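Long-range contacts in endoglycosidase (Bacteroides thetaiotaomicron, PDB 6Q64), which probably hydrolyses glycosidic bonds in complex N-glycans, as a glycoside hydrolase of family 18: residues Thr68-Gly73 with Ser97-Ser102; Glu164-Tyr169 with Gln214-Thr219; Ser259-Val264 with Thr296-Val301. The protein carries 1 engineered substitution. All blocks are in the same frame, centred on the assembly; numbering follows the deposited sequence.

Interaction 1. Residues Thr68-Gly73 with Ser97-Ser102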
loop_
_atom_site.group_PDB
_atom_site.type_symbol
_atom_site.label_atom_id
_atom_site.label_comp_id
_atom_site.label_asym_id
_atom_site.label_seq_id
_atom_site.Cartn_x
_atom_site.Cartn_y
_atom_site.Cartn_z
ATOM N N THR A 68 15.686 -8.014 1.432
ATOM C CA THR A 68 15.841 -8.978 0.323
ATOM C C THR A 68 14.667 -8.764 -0.625
ATOM O O THR A 68 13.705 -8.095 -0.250
ATOM C CB THR A 68 15.901 -10.423 0.821
ATOM O OG1 THR A 68 14.558 -10.818 1.141
ATOM C CG2 THR A 68 16.858 -10.588 1.980
ATOM N N PRO A 69 14.736 -9.292 -1.876
ATOM C CA PRO A 69 13.660 -9.162 -2.847
ATOM C C PRO A 69 12.814 -10.448 -2.821
ATOM O O PRO A 69 13.332 -11.552 -2.856
ATOM C CB PRO A 69 14.487 -8.927 -4.115
ATOM C CG PRO A 69 15.665 -9.878 -3.957
ATOM C CD PRO A 69 15.869 -10.039 -2.461
ATOM N N HIS A 70 11.506 -10.251 -2.707
ATOM C CA HIS A 70 10.527 -11.283 -2.303
ATOM C C HIS A 70 9.151 -10.803 -2.732
ATOM O O HIS A 70 9.056 -9.658 -3.136
ATOM C CB HIS A 70 10.604 -11.539 -0.792
ATOM C CG HIS A 70 10.198 -10.394 0.063
ATOM N ND1 HIS A 70 11.096 -9.407 0.440
ATOM C CD2 HIS A 70 9.009 -10.092 0.636
ATOM C CE1 HIS A 70 10.455 -8.495 1.158
ATOM N NE2 HIS A 70 9.171 -8.913 1.322
ATOM N N VAL A 71 8.131 -11.657 -2.673
ATOM C CA VAL A 71 6.736 -11.182 -2.850
ATOM C C VAL A 71 6.362 -10.405 -1.590
ATOM O O VAL A 71 6.154 -11.043 -0.567
ATOM C CB VAL A 71 5.770 -12.336 -3.061
ATOM C CG1 VAL A 71 4.372 -11.801 -3.194
ATOM C CG2 VAL A 71 6.157 -13.183 -4.244
ATOM N N LYS A 72 6.369 -9.080 -1.658
ATOM C CA LYS A 72 5.964 -8.189 -0.563
ATOM C C LYS A 72 4.525 -8.495 -0.187
ATOM O O LYS A 72 3.763 -8.983 -1.044
ATOM C CB LYS A 72 6.135 -6.727 -0.954
ATOM C CG LYS A 72 7.578 -6.263 -0.848
ATOM C CD LYS A 72 7.778 -4.808 -1.172
ATOM C CE LYS A 72 9.256 -4.493 -1.255
ATOM N NZ LYS A 72 9.471 -3.029 -1.257
ATOM N N GLY A 73 4.207 -8.289 1.091
ATOM C CA GLY A 73 2.841 -8.420 1.616
ATOM C C GLY A 73 2.373 -7.051 2.014
ATOM O O GLY A 73 3.161 -6.350 2.670
ATOM N N SER A 97 5.229 -11.355 7.934
ATOM C CA SER A 97 5.532 -11.352 6.481
ATOM C C SER A 97 4.931 -10.112 5.794
ATOM O O SER A 97 5.194 -9.914 4.607
ATOM C CB SER A 97 4.951 -12.606 5.854
ATOM O OG SER A 97 3.551 -12.726 6.178
ATOM N N VAL A 98 4.087 -9.336 6.466
ATOM C CA VAL A 98 3.589 -8.047 5.912
ATOM C C VAL A 98 4.728 -7.028 5.903
ATOM O O VAL A 98 5.252 -6.758 6.968
ATOM C CB VAL A 98 2.406 -7.539 6.736
ATOM C CG1 VAL A 98 2.208 -6.063 6.546
ATOM C CG2 VAL A 98 1.130 -8.292 6.391
ATOM N N ASP A 99 5.031 -6.427 4.744
ATOM C CA ASP A 99 6.160 -5.469 4.559
ATOM C C ASP A 99 5.716 -4.044 4.827
ATOM O O ASP A 99 6.490 -3.310 5.479
ATOM C CB ASP A 99 6.714 -5.538 3.151
ATOM C CG ASP A 99 7.407 -6.862 2.971
ATOM O OD1 ASP A 99 8.480 -7.020 3.554
ATOM O OD2 ASP A 99 6.828 -7.730 2.328
ATOM N N PHE A 100 4.530 -3.674 4.352
ATOM C CA PHE A 100 3.978 -2.317 4.590
ATOM C C PHE A 100 2.458 -2.324 4.424
ATOM O O PHE A 100 1.882 -3.282 3.927
ATOM C CB PHE A 100 4.639 -1.288 3.659
ATOM C CG PHE A 100 4.164 -1.294 2.226
ATOM C CD1 PHE A 100 4.591 -2.268 1.339
ATOM C CD2 PHE A 100 3.295 -0.320 1.761
ATOM C CE1 PHE A 100 4.160 -2.262 0.018
ATOM C CE2 PHE A 100 2.855 -0.323 0.444
ATOM C CZ PHE A 100 3.297 -1.285 -0.432
ATOM N N VAL A 101 1.831 -1.211 4.763
ATOM C CA VAL A 101 0.361 -1.176 4.866
ATOM C C VAL A 101 -0.092 0.251 4.581
ATOM O O VAL A 101 0.672 1.221 4.842
ATOM C CB VAL A 101 0.012 -1.698 6.276
ATOM C CG1 VAL A 101 -0.949 -0.823 7.050
ATOM C CG2 VAL A 101 -0.458 -3.151 6.259
ATOM N N SER A 102 -1.287 0.359 4.026
ATOM C CA SER A 102 -2.002 1.637 3.844
ATOM C C SER A 102 -3.153 1.695 4.838
ATOM O O SER A 102 -3.922 0.714 4.896
ATOM C CB SER A 102 -2.466 1.781 2.431
ATOM O OG SER A 102 -1.391 2.235 1.618
#
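Asp99 reaches from residues 97-102 into the loop and strand start formed by His70, Lys72 and Gly73. Asp99 CB lies 3.7 Å from Gly73 O. From there CG turns to the side of the backbone N, away from the carbonyl carbon (chi1 -69°), and Asp99 CG passes Lys72 CG at 3.9 Å, where the aliphatic part of the lysine crosses the carboxylate stem roughly at a right angle. At the tip, Asp99 OD2 accepts two bonds, one of 2.8 Å from His70 NE2 and one of 3.0 Å from Gly73 N. Asp99 OD2 lies in the plane of the imidazole, while NE2 comes to it from above the carboxylate plane; Gly73 N uses the anti lone pair. OD1 forms a salt bridge with Arg66, so both oxygens of this buried acid are engaged. The imidazole is steadied from its far side, where His70 ND1 gives a hydrogen bond to Thr68 O of 3.0 Å. Histidine suits the place because its two ring nitrogens can join a backbone carbonyl to a carboxylate. The nearby positive charge of Arg66 would be expected to favour an ionised Asp99. Gly73 answers with its carbonyl: Gly73 O accepts from Asp99 N at 2.8 Å, and more weakly from Phe100 N. Having no side chain, Gly73 lets the backbone of Val98 come close, with 4.4 Å between the two CA atoms. These bonds join the beginnings of strands 72-76 and 100-102, closing the ring of eight parallel strands, as expected of the TIM barrel of family 18 glycoside hydrolases.

Interaction 2. Residues Glu164-Tyr169 with Gln214-Thr219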
loop_
_atom_site.group_PDB
_atom_site.type_symbol
_atom_site.label_atom_id
_atom_site.label_comp_id
_atom_site.label_asym_id
_atom_site.label_seq_id
_atom_site.Cartn_x
_atom_site.Cartn_y
_atom_site.Cartn_z
ATOM N N GLU A 164 1.436 26.768 -7.304
ATOM C CA GLU A 164 2.078 26.990 -5.973
ATOM C C GLU A 164 1.202 26.320 -4.894
ATOM O O GLU A 164 1.749 25.939 -3.828
ATOM C CB GLU A 164 2.342 28.474 -5.691
ATOM C CG GLU A 164 3.534 29.049 -6.449
ATOM C CD GLU A 164 4.739 28.137 -6.587
ATOM O OE1 GLU A 164 5.502 28.002 -5.617
ATOM O OE2 GLU A 164 4.893 27.542 -7.666
ATOM N N GLY A 165 -0.104 26.180 -5.185
ATOM C CA GLY A 165 -1.137 25.559 -4.332
ATOM C C GLY A 165 -1.086 24.039 -4.381
ATOM O O GLY A 165 -1.371 23.382 -3.357
ATOM N N VAL A 166 -0.737 23.469 -5.531
ATOM C CA VAL A 166 -0.446 22.013 -5.638
ATOM C C VAL A 166 0.854 21.780 -4.874
ATOM O O VAL A 166 0.851 20.919 -3.980
ATOM C CB VAL A 166 -0.396 21.527 -7.097
ATOM C CG1 VAL A 166 -0.130 20.047 -7.204
ATOM C CG2 VAL A 166 -1.696 21.819 -7.816
ATOM N N LYS A 167 1.894 22.566 -5.156
ATOM C CA LYS A 167 3.181 22.523 -4.403
ATOM C C LYS A 167 2.905 22.626 -2.890
ATOM O O LYS A 167 3.585 21.914 -2.100
ATOM C CB LYS A 167 4.124 23.634 -4.888
ATOM C CG LYS A 167 5.218 23.195 -5.861
ATOM C CD LYS A 167 5.689 24.303 -6.790
ATOM C CE LYS A 167 7.163 24.243 -7.139
ATOM N NZ LYS A 167 7.708 25.618 -7.242
ATOM N N ALA A 168 1.951 23.481 -2.503
ATOM C CA ALA A 168 1.543 23.722 -1.100
ATOM C C ALA A 168 0.763 22.516 -0.542
ATOM O O ALA A 168 1.185 22.005 0.504
ATOM C CB ALA A 168 0.738 24.990 -1.032
ATOM N N TYR A 169 -0.303 22.069 -1.230
ATOM C CA TYR A 169 -1.188 20.928 -0.856
ATOM C C TYR A 169 -0.386 19.653 -0.612
ATOM O O TYR A 169 -0.724 18.866 0.267
ATOM C CB TYR A 169 -2.186 20.593 -1.963
ATOM C CG TYR A 169 -3.028 19.372 -1.678
ATOM C CD1 TYR A 169 -3.767 19.283 -0.511
ATOM C CD2 TYR A 169 -3.116 18.316 -2.570
ATOM C CE1 TYR A 169 -4.551 18.178 -0.224
ATOM C CE2 TYR A 169 -3.917 17.213 -2.313
ATOM C CZ TYR A 169 -4.623 17.133 -1.124
ATOM O OH TYR A 169 -5.417 16.063 -0.819
ATOM N N GLN A 214 1.942 16.111 -12.086
ATOM C CA GLN A 214 3.360 15.828 -12.204
ATOM C C GLN A 214 4.122 16.557 -11.093
ATOM O O GLN A 214 5.027 15.946 -10.488
ATOM C CB GLN A 214 3.866 16.234 -13.591
ATOM C CG GLN A 214 5.385 16.291 -13.731
ATOM C CD GLN A 214 6.031 14.913 -13.813
ATOM O OE1 GLN A 214 5.431 13.940 -14.287
ATOM N NE2 GLN A 214 7.266 14.844 -13.355
ATOM N N VAL A 215 3.820 17.825 -10.839
ATOM C CA VAL A 215 4.617 18.594 -9.829
ATOM C C VAL A 215 4.068 18.243 -8.431
ATOM O O VAL A 215 4.797 18.413 -7.416
ATOM C CB VAL A 215 4.709 20.105 -10.145
ATOM C CG1 VAL A 215 3.354 20.783 -10.150
ATOM C CG2 VAL A 215 5.686 20.829 -9.219
ATOM N N PHE A 216 2.871 17.655 -8.397
ATOM C CA PHE A 216 2.293 17.043 -7.179
ATOM C C PHE A 216 3.247 15.949 -6.695
ATOM O O PHE A 216 3.922 16.082 -5.645
ATOM C CB PHE A 216 0.891 16.517 -7.475
ATOM C CG PHE A 216 0.230 15.922 -6.263
ATOM C CD1 PHE A 216 0.025 16.697 -5.131
ATOM C CD2 PHE A 216 -0.143 14.582 -6.232
ATOM C CE1 PHE A 216 -0.569 16.155 -4.002
ATOM C CE2 PHE A 216 -0.731 14.039 -5.100
ATOM C CZ PHE A 216 -0.946 14.832 -3.989
ATOM N N ILE A 217 3.336 14.904 -7.505
ATOM C CA ILE A 217 4.219 13.723 -7.296
ATOM C C ILE A 217 5.669 14.181 -7.175
ATOM O O ILE A 217 6.390 13.598 -6.387
ATOM C CB ILE A 217 4.049 12.757 -8.474
ATOM C CG1 ILE A 217 2.649 12.151 -8.497
ATOM C CG2 ILE A 217 5.129 11.700 -8.469
ATOM C CD1 ILE A 217 2.347 11.446 -9.780
ATOM N N GLU A 218 6.080 15.164 -7.969
ATOM C CA GLU A 218 7.470 15.682 -7.940
ATOM C C GLU A 218 7.772 16.204 -6.528
ATOM O O GLU A 218 8.883 15.912 -6.033
ATOM C CB GLU A 218 7.658 16.760 -9.009
ATOM C CG GLU A 218 8.570 16.371 -10.154
ATOM C CD GLU A 218 8.705 17.463 -11.205
ATOM O OE1 GLU A 218 8.855 18.653 -10.819
ATOM O OE2 GLU A 218 8.622 17.138 -12.409
ATOM N N THR A 219 6.815 16.921 -5.911
ATOM C CA THR A 219 6.978 17.600 -4.593
ATOM C C THR A 219 6.973 16.582 -3.451
ATOM O O THR A 219 7.776 16.745 -2.529
ATOM C CB THR A 219 5.879 18.619 -4.278
ATOM O OG1 THR A 219 5.687 19.516 -5.375
ATOM C CG2 THR A 219 6.214 19.414 -3.033
#
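Phe216 meets Val166 and Tyr169 in the buried part of the contact between helices 162-179 and 211-224, touching them from CB along one rim to CZ. Val166 CG1 presses against Phe216 CB at 3.7 Å, while the far rim of the phenylalanine reaches Tyr169, with Phe216 CE1 3.6 Å from Tyr169 CD2. Those two rings lie nearly in the same orientation, their planes 14° apart, but they meet rim to rim and do not stack. In both aromatic residues CG is swung opposite the backbone N (chi1 175° in Tyr169), which sends each ring along the buried side of the interface. On the more exposed side fewer atoms touch. Of the long Lys167 side chain it is CG that makes the contact, with Lys167 CG 3.7 Å from Thr219 OG1 and, farther off, 4.1 Å from Val215 CG2; the chain then bends away to form a weak salt bridge with Glu164 of its own helix. Lysine suits this border, offering a methylene to the neighbour and keeping its charge outside. The segments' axes approach to 8.7 Å. With no hydrogen bond or salt bridge passing between these segments, the contact rests mainly on apolar side chains, while the Tyr169 hydroxyl turns to Asp140 O and the Lys167 amine to Glu164.

Interaction 3. Residues Ser259-Val264 with Thr296-Val301; sequences SSTSSV and TYYTSV
Thr261 OG1 accepts a hydrogen bond of 2.9 Å from Val301 N and is also bonded to Asp315 OD2, so a single hydroxyl joins the start of one helix to a loop and to a second helix. Threonine suits the place because its other branch is apolar: OG1 lies beside the backbone N (chi1 -59°), and Thr261 CG2 packs 3.9 Å from Val301 CG1. Further back, the two backbones run in the same sense and form a single beta bridge between Ser260 and Thr299. Here Thr299 N donates to Ser259 O over 3.0 Å, approaching from above the carbonyl plane, while Thr299 O receives a weak bond from Thr261 N. Thr299 O is also met by Ser260 CA at 3.3 Å in a nearly straight CH...O contact. Tyr298 lays its ring against this backbone, with Ser260 CA over one ring face and Tyr298 CE1 3.6 Å from Ser260 N; at the ring's edge Val264 CG2 comes to 3.7 Å from Tyr298 OH. An aromatic residue fits well, since its flat face can line a peptide chain while its hydroxyl reaches Asp315 OD2. Ser300 OG bonds to the other oxygen, OD1, so the one carboxylate gathers three hydroxyls from both segments. Ser260 occupies the N-cap position of helix 261-268. Through the bond from Val301 N to Thr261 OG1 and those to Asp315 of helix 311-317, the first turn of helix 261-268 is held against the loop between helices 286-289 and 311-317.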
loop_
_atom_site.group_PDB
_atom_site.type_symbol
_atom_site.label_atom_id
_atom_site.label_comp_id
_atom_site.label_asym_id
_atom_site.label_seq_id
_atom_site.Cartn_x
_atom_site.Cartn_y
_atom_site.Cartn_z
ATOM N N SER A 259 -11.276 -12.793 -13.158
ATOM C CA SER A 259 -11.653 -14.210 -12.952
ATOM C C SER A 259 -10.639 -15.189 -13.557
ATOM O O SER A 259 -10.963 -16.407 -13.540
ATOM C CB SER A 259 -13.066 -14.437 -13.456
ATOM O OG SER A 259 -13.124 -14.985 -14.767
ATOM N N SER A 260 -9.488 -14.707 -14.075
ATOM C CA SER A 260 -8.450 -15.493 -14.830
ATOM C C SER A 260 -7.059 -14.870 -14.700
ATOM O O SER A 260 -6.952 -13.635 -14.634
ATOM C CB SER A 260 -8.785 -15.623 -16.287
ATOM O OG SER A 260 -8.528 -14.408 -16.983
ATOM N N THR A 261 -6.021 -15.704 -14.673
ATOM C CA THR A 261 -4.615 -15.240 -14.573
ATOM C C THR A 261 -4.385 -14.218 -15.674
ATOM O O THR A 261 -3.909 -13.107 -15.405
ATOM C CB THR A 261 -3.571 -16.351 -14.734
ATOM O OG1 THR A 261 -3.743 -17.369 -13.742
ATOM C CG2 THR A 261 -2.165 -15.810 -14.608
ATOM N N SER A 262 -4.764 -14.572 -16.889
ATOM C CA SER A 262 -4.309 -13.779 -18.050
ATOM C C SER A 262 -5.104 -12.468 -18.089
ATOM O O SER A 262 -4.503 -11.442 -18.419
ATOM C CB SER A 262 -4.255 -14.613 -19.311
ATOM O OG SER A 262 -5.435 -14.474 -20.050
ATOM N N SER A 263 -6.317 -12.428 -17.552
ATOM C CA SER A 263 -7.076 -11.155 -17.393
ATOM C C SER A 263 -6.422 -10.254 -16.336
ATOM O O SER A 263 -6.611 -9.022 -16.411
ATOM C CB SER A 263 -8.537 -11.366 -17.114
ATOM O OG SER A 263 -8.748 -11.905 -15.818
ATOM N N VAL A 264 -5.619 -10.808 -15.432
ATOM C CA VAL A 264 -4.921 -9.989 -14.393
ATOM C C VAL A 264 -3.650 -9.408 -15.007
ATOM O O VAL A 264 -3.407 -8.214 -14.832
ATOM C CB VAL A 264 -4.597 -10.815 -13.136
ATOM C CG1 VAL A 264 -3.891 -10.001 -12.059
ATOM C CG2 VAL A 264 -5.858 -11.430 -12.581
ATOM N N THR A 296 -14.866 -16.988 -5.757
ATOM C CA THR A 296 -14.998 -18.455 -5.604
ATOM C C THR A 296 -14.892 -19.143 -6.962
ATOM O O THR A 296 -14.692 -20.378 -6.973
ATOM C CB THR A 296 -16.328 -18.740 -4.915
ATOM O OG1 THR A 296 -17.292 -18.214 -5.818
ATOM C CG2 THR A 296 -16.438 -18.059 -3.571
ATOM N N TYR A 297 -15.033 -18.347 -8.031
ATOM C CA TYR A 297 -15.114 -18.762 -9.455
ATOM C C TYR A 297 -13.888 -18.284 -10.237
ATOM O O TYR A 297 -14.015 -17.964 -11.406
ATOM C CB TYR A 297 -16.367 -18.169 -10.097
ATOM C CG TYR A 297 -16.458 -16.665 -10.055
ATOM C CD1 TYR A 297 -16.877 -16.009 -8.912
ATOM C CD2 TYR A 297 -16.165 -15.892 -11.162
ATOM C CE1 TYR A 297 -16.989 -14.628 -8.861
ATOM C CE2 TYR A 297 -16.270 -14.511 -11.130
ATOM C CZ TYR A 297 -16.679 -13.869 -9.973
ATOM O OH TYR A 297 -16.791 -12.507 -9.925
ATOM N N TYR A 298 -12.723 -18.219 -9.607
ATOM C CA TYR A 298 -11.444 -17.876 -10.274
ATOM C C TYR A 298 -10.890 -19.129 -10.937
ATOM O O TYR A 298 -11.183 -20.252 -10.445
ATOM C CB TYR A 298 -10.402 -17.354 -9.290
ATOM C CG TYR A 298 -9.169 -16.716 -9.880
ATOM C CD1 TYR A 298 -9.174 -15.384 -10.276
ATOM C CD2 TYR A 298 -7.974 -17.416 -9.982
ATOM C CE1 TYR A 298 -8.033 -14.774 -10.782
ATOM C CE2 TYR A 298 -6.825 -16.823 -10.479
ATOM C CZ TYR A 298 -6.856 -15.495 -10.885
ATOM O OH TYR A 298 -5.735 -14.864 -11.339
ATOM N N THR A 299 -10.161 -18.906 -12.038
ATOM C CA THR A 299 -9.370 -19.919 -12.782
ATOM C C THR A 299 -7.919 -19.458 -12.848
ATOM O O THR A 299 -7.683 -18.370 -13.397
ATOM C CB THR A 299 -9.905 -20.166 -14.190
ATOM O OG1 THR A 299 -11.329 -20.027 -14.091
ATOM C CG2 THR A 299 -9.433 -21.503 -14.722
ATOM N N SER A 300 -7.024 -20.246 -12.250
ATOM C CA SER A 300 -5.560 -20.015 -12.220
ATOM C C SER A 300 -4.940 -20.733 -13.405
ATOM O O SER A 300 -5.465 -21.761 -13.823
ATOM C CB SER A 300 -4.914 -20.494 -10.934
ATOM O OG SER A 300 -3.505 -20.288 -10.951
ATOM N N VAL A 301 -3.786 -20.232 -13.806
ATOM C CA VAL A 301 -2.906 -20.799 -14.869
ATOM C C VAL A 301 -2.125 -21.977 -14.262
ATOM O O VAL A 301 -1.342 -22.641 -14.954
ATOM C CB VAL A 301 -2.025 -19.647 -15.402
ATOM C CG1 VAL A 301 -0.793 -19.440 -14.536
ATOM C CG2 VAL A 301 -1.687 -19.824 -16.859
#

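The three contacts follow one another along the chain, each closing before the next opens, and all lie within the family 18 range. Interaction 1 is the innermost, uniting strands 72-76 and 100-102 of the eight-stranded parallel sheet. Interaction 2 lies about 28 Å from it, centre to centre, and pairs helices 162-179 and 211-224, which precede and follow strand 184-189 in the chain. Interaction 3, about 23 Å from interaction 1 between centres, ties helix 261-268 to a later loop. Interactions 2 and 3 are farthest apart, with centres about 39 Å from each other. None touches another, so strand pairing, helix packing and loop attachment are secured at separate places in one barrel.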